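Mannose recognizing lectin (PDB 4TKC) binds mannose in its sugar pockets and probably serves as a carbohydrate-recognising lectin of the bulb-type family. Local coordinates at residues 98-103 / 112-117. Sequence-based numbering, arbitrary orientation.
With MAN (alpha-D-mannopyranose), chain D.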
ATOM      1  N   ASP A  98       5.680  16.583  14.999  1.00 17.29           N
ATOM      2  CA  ASP A  98       6.154  16.627  16.394  1.00 17.02           C
ATOM      3  C   ASP A  98       6.899  15.361  16.800  1.00 18.99           C
ATOM      4  O   ASP A  98       7.486  15.328  17.930  1.00 20.14           O
ATOM      5  CB  ASP A  98       5.046  16.996  17.373  1.00 17.43           C
ATOM      6  CG  ASP A  98       3.966  15.953  17.530  1.00 18.54           C
ATOM      7  OD1 ASP A  98       3.980  14.893  16.843  1.00 19.04           O
ATOM      8  OD2 ASP A  98       2.994  16.288  18.274  1.00 20.77           O
ATOM      9  N   GLY A  99       6.873  14.357  15.881  1.00 16.97           N
ATOM     10  CA  GLY A  99       7.611  13.137  16.122  1.00 17.56           C
ATOM     11  C   GLY A  99       6.725  11.973  16.518  1.00 16.26           C
ATOM     12  O   GLY A  99       7.168  10.818  16.610  1.00 16.90           O
ATOM     13  N   ASN A 100       5.497  12.312  16.871  1.00 16.59           N
ATOM     14  CA  ASN A 100       4.554  11.315  17.328  1.00 15.83           C
ATOM     15  C   ASN A 100       3.952  10.589  16.112  1.00 15.96           C
ATOM     16  O   ASN A 100       3.659  11.237  15.094  1.00 15.93           O
ATOM     17  CB  ASN A 100       3.423  11.956  18.131  1.00 16.27           C
ATOM     18  CG  ASN A 100       3.023  11.144  19.343  1.00 18.72           C
ATOM     19  OD1 ASN A 100       3.539  10.048  19.583  1.00 18.40           O
ATOM     20  ND2 ASN A 100       2.092  11.693  20.129  1.00 19.50           N
ATOM     21  N   LEU A 101       3.744   9.290  16.285  1.00 15.38           N
ATOM     22  CA  LEU A 101       3.061   8.463  15.238  1.00 15.35           C
ATOM     23  C   LEU A 101       1.764   8.060  15.947  1.00 17.46           C
ATOM     24  O   LEU A 101       1.784   7.431  17.026  1.00 15.96           O
ATOM     25  CB  LEU A 101       3.926   7.277  14.909  1.00 16.75           C
ATOM     26  CG  LEU A 101       3.303   6.345  13.834  1.00 17.45           C
ATOM     27  CD1 LEU A 101       3.372   6.962  12.447  1.00 15.69           C
ATOM     28  CD2 LEU A 101       4.007   4.999  13.884  1.00 17.95           C
ATOM     29  N   VAL A 102       0.634   8.384  15.316  1.00 15.14           N
ATOM     30  CA  VAL A 102      -0.651   8.341  15.947  1.00 13.94           C
ATOM     31  C   VAL A 102      -1.695   7.603  15.079  1.00 13.89           C
ATOM     32  O   VAL A 102      -1.832   7.912  13.888  1.00 15.30           O
ATOM     33  CB  VAL A 102      -1.179   9.775  16.266  1.00 16.10           C
ATOM     34  CG1 VAL A 102      -2.425   9.714  17.133  1.00 14.69           C
ATOM     35  CG2 VAL A 102      -0.123  10.645  16.953  1.00 15.24           C
ATOM     36  N   VAL A 103      -2.448   6.691  15.713  1.00 14.33           N
ATOM     37  CA  VAL A 103      -3.691   6.143  15.096  1.00 14.74           C
ATOM     38  C   VAL A 103      -4.840   7.005  15.587  1.00 15.71           C
ATOM     39  O   VAL A 103      -5.105   7.081  16.809  1.00 17.37           O
ATOM     40  CB  VAL A 103      -3.977   4.682  15.464  1.00 15.19           C
ATOM     41  CG1 VAL A 103      -5.298   4.258  14.831  1.00 16.04           C
ATOM     42  CG2 VAL A 103      -2.843   3.757  15.005  1.00 15.07           C
ATOM     43  N   TRP A 112      -4.184   5.516  19.778  1.00 16.78           N
ATOM     44  CA  TRP A 112      -2.896   4.880  19.978  1.00 17.17           C
ATOM     45  C   TRP A 112      -1.808   5.852  19.506  1.00 15.93           C
ATOM     46  O   TRP A 112      -1.999   6.661  18.584  1.00 17.89           O
ATOM     47  CB  TRP A 112      -2.792   3.554  19.212  1.00 19.84           C
ATOM     48  CG  TRP A 112      -1.497   2.820  19.391  1.00 18.14           C
ATOM     49  CD1 TRP A 112      -1.257   1.804  20.257  1.00 20.78           C
ATOM     50  CD2 TRP A 112      -0.273   3.007  18.649  1.00 18.07           C
ATOM     51  NE1 TRP A 112       0.039   1.383  20.148  1.00 21.05           N
ATOM     52  CE2 TRP A 112       0.660   2.089  19.153  1.00 18.10           C
ATOM     53  CE3 TRP A 112       0.141   3.904  17.660  1.00 16.61           C
ATOM     54  CZ2 TRP A 112       1.968   2.010  18.667  1.00 19.30           C
ATOM     55  CZ3 TRP A 112       1.415   3.830  17.195  1.00 18.73           C
ATOM     56  CH2 TRP A 112       2.314   2.869  17.674  1.00 19.43           C
ATOM     57  N   HIS A 113      -0.690   5.845  20.210  1.00 16.85           N
ATOM     58  CA  HIS A 113       0.432   6.638  19.780  1.00 16.31           C
ATOM     59  C   HIS A 113       1.744   6.039  20.258  1.00 16.40           C
ATOM     60  O   HIS A 113       1.801   5.260  21.249  1.00 22.01           O
ATOM     61  CB  HIS A 113       0.241   8.114  20.172  1.00 22.63           C
ATOM     62  CG  HIS A 113       0.467   8.415  21.623  1.00 31.87           C
ATOM     63  ND1 HIS A 113      -0.200   7.764  22.640  1.00 60.52           N
ATOM     64  CD2 HIS A 113       1.256   9.338  22.223  1.00 34.61           C
ATOM     65  CE1 HIS A 113       0.188   8.263  23.806  1.00 62.65           C
ATOM     66  NE2 HIS A 113       1.109   9.179  23.580  1.00 71.60           N
ATOM     67  N   THR A 114       2.809   6.459  19.595  1.00 16.62           N
ATOM     68  CA  THR A 114       4.140   6.042  19.989  1.00 18.68           C
ATOM     69  C   THR A 114       4.625   6.752  21.266  1.00 18.08           C
ATOM     70  O   THR A 114       5.627   6.336  21.846  1.00 20.42           O
ATOM     71  CB  THR A 114       5.181   6.225  18.836  1.00 19.16           C
ATOM     72  OG1 THR A 114       5.096   7.531  18.292  1.00 16.70           O
ATOM     73  CG2 THR A 114       4.978   5.161  17.733  1.00 17.72           C
ATOM     74  N   ASN A 115       4.032   7.904  21.577  1.00 17.56           N
ATOM     75  CA  ASN A 115       4.485   8.755  22.686  1.00 18.29           C
ATOM     76  C   ASN A 115       5.913   9.175  22.390  1.00 19.13           C
ATOM     77  O   ASN A 115       6.741   9.185  23.312  1.00 20.36           O
ATOM     78  CB  ASN A 115       4.394   8.068  24.073  1.00 20.77           C
ATOM     79  CG  ASN A 115       4.748   9.027  25.219  1.00 27.33           C
ATOM     80  OD1 ASN A 115       4.358  10.191  25.148  1.00 29.54           O
ATOM     81  ND2 ASN A 115       5.534   8.575  26.249  1.00 32.72           N
ATOM     82  N   THR A 116       6.104   9.831  21.255  1.00 18.09           N
ATOM     83  CA  THR A 116       7.414  10.271  20.800  1.00 19.03           C
ATOM     84  C   THR A 116       7.291  11.669  20.178  1.00 18.65           C
ATOM     85  O   THR A 116       8.037  12.011  19.226  1.00 19.22           O
ATOM     86  CB  THR A 116       8.046   9.278  19.795  1.00 19.37           C
ATOM     87  OG1 THR A 116       7.194   9.149  18.649  1.00 18.64           O
ATOM     88  CG2 THR A 116       8.258   7.893  20.399  1.00 18.99           C
ATOM     89  N   ALA A 117       6.442  12.507  20.808  1.00 18.86           N
ATOM     90  CA  ALA A 117       6.274  13.926  20.425  1.00 19.00           C
ATOM     91  C   ALA A 117       7.430  14.772  21.015  1.00 21.36           C
ATOM     92  O   ALA A 117       7.267  15.563  21.970  1.00 29.39           O
ATOM     93  CB  ALA A 117       4.911  14.461  20.858  1.00 23.35           C
TER
HETATM   94  C1  MAN D 203       0.404  14.780  21.451  1.00 18.99           C
HETATM   95  C2  MAN D 203       0.431  15.234  19.996  1.00 20.18           C
HETATM   96  C3  MAN D 203      -0.970  15.077  19.412  1.00 18.07           C
HETATM   97  C4  MAN D 203      -1.454  13.627  19.578  1.00 17.41           C
HETATM   98  C5  MAN D 203      -1.402  13.233  21.058  1.00 18.32           C
HETATM   99  C6  MAN D 203      -1.714  11.769  21.245  1.00 18.97           C
HETATM  100  O1  MAN D 203      -0.375  15.667  22.227  1.00 22.40           O
HETATM  101  O2  MAN D 203       1.389  14.464  19.324  1.00 16.87           O
HETATM  102  O3  MAN D 203      -0.914  15.408  18.042  1.00 17.98           O
HETATM  103  O4  MAN D 203      -2.773  13.512  19.070  1.00 17.45           O
HETATM  104  O5  MAN D 203      -0.108  13.485  21.608  1.00 18.61           O
HETATM  105  O6  MAN D 203      -1.840  11.476  22.619  1.00 24.91           O
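Thr116 grips the loop before strand 101-105 twice: its OG1 donates to Gly99 O over 2.6 Å, and its backbone N runs almost straight (168°) to Asn100 OD1, approaching from well above the amide plane. Thr114 continues the relay. With chi1 at 50°, its hydroxyl sits between the backbone N and carbonyl carbon, where OG1 gives its proton to Thr116 OG1 and accepts Leu101 N at 3.0 Å. Thr114 N returns a bond to Leu101 O, and Val103 N reaches Trp112 O at 2.9 Å.

With its oxygen committed to Thr116, the Asn100 amide presents ND2 to the sugar, donating to MAN O2 at 3.0 Å. The same mannose hydroxyl gives its proton to Asp98 OD2 (2.6 Å), so O2 is both donor and acceptor. Asp98 OD1 meanwhile closes an Asx turn onto Asn100 N, tying together the two residues that hold O2. The His113 ring meets the Asn100 amide with its edge, the planes 77° apart, while MAN O6 lies 3.7 Å above the centre of one ring face.

Beyond the polar network, Thr114 CG2 rests on Leu101 CB, and Val103 CG2 packs obliquely against Trp112 CE3 at 4.0 Å. Leu42 backs Leu101 and both threonines from strand 40-44, whereas Gln96 and Tyr104 complete the grip on mannose. The contact exemplifies the mannose site of a bulb-type lectin, in which an antiparallel hairpin and its flanking loops carry the QxDxNxVxY motif, here Gln96, Asp98, Asn100, Val102 and Tyr104, that reads the axial O2.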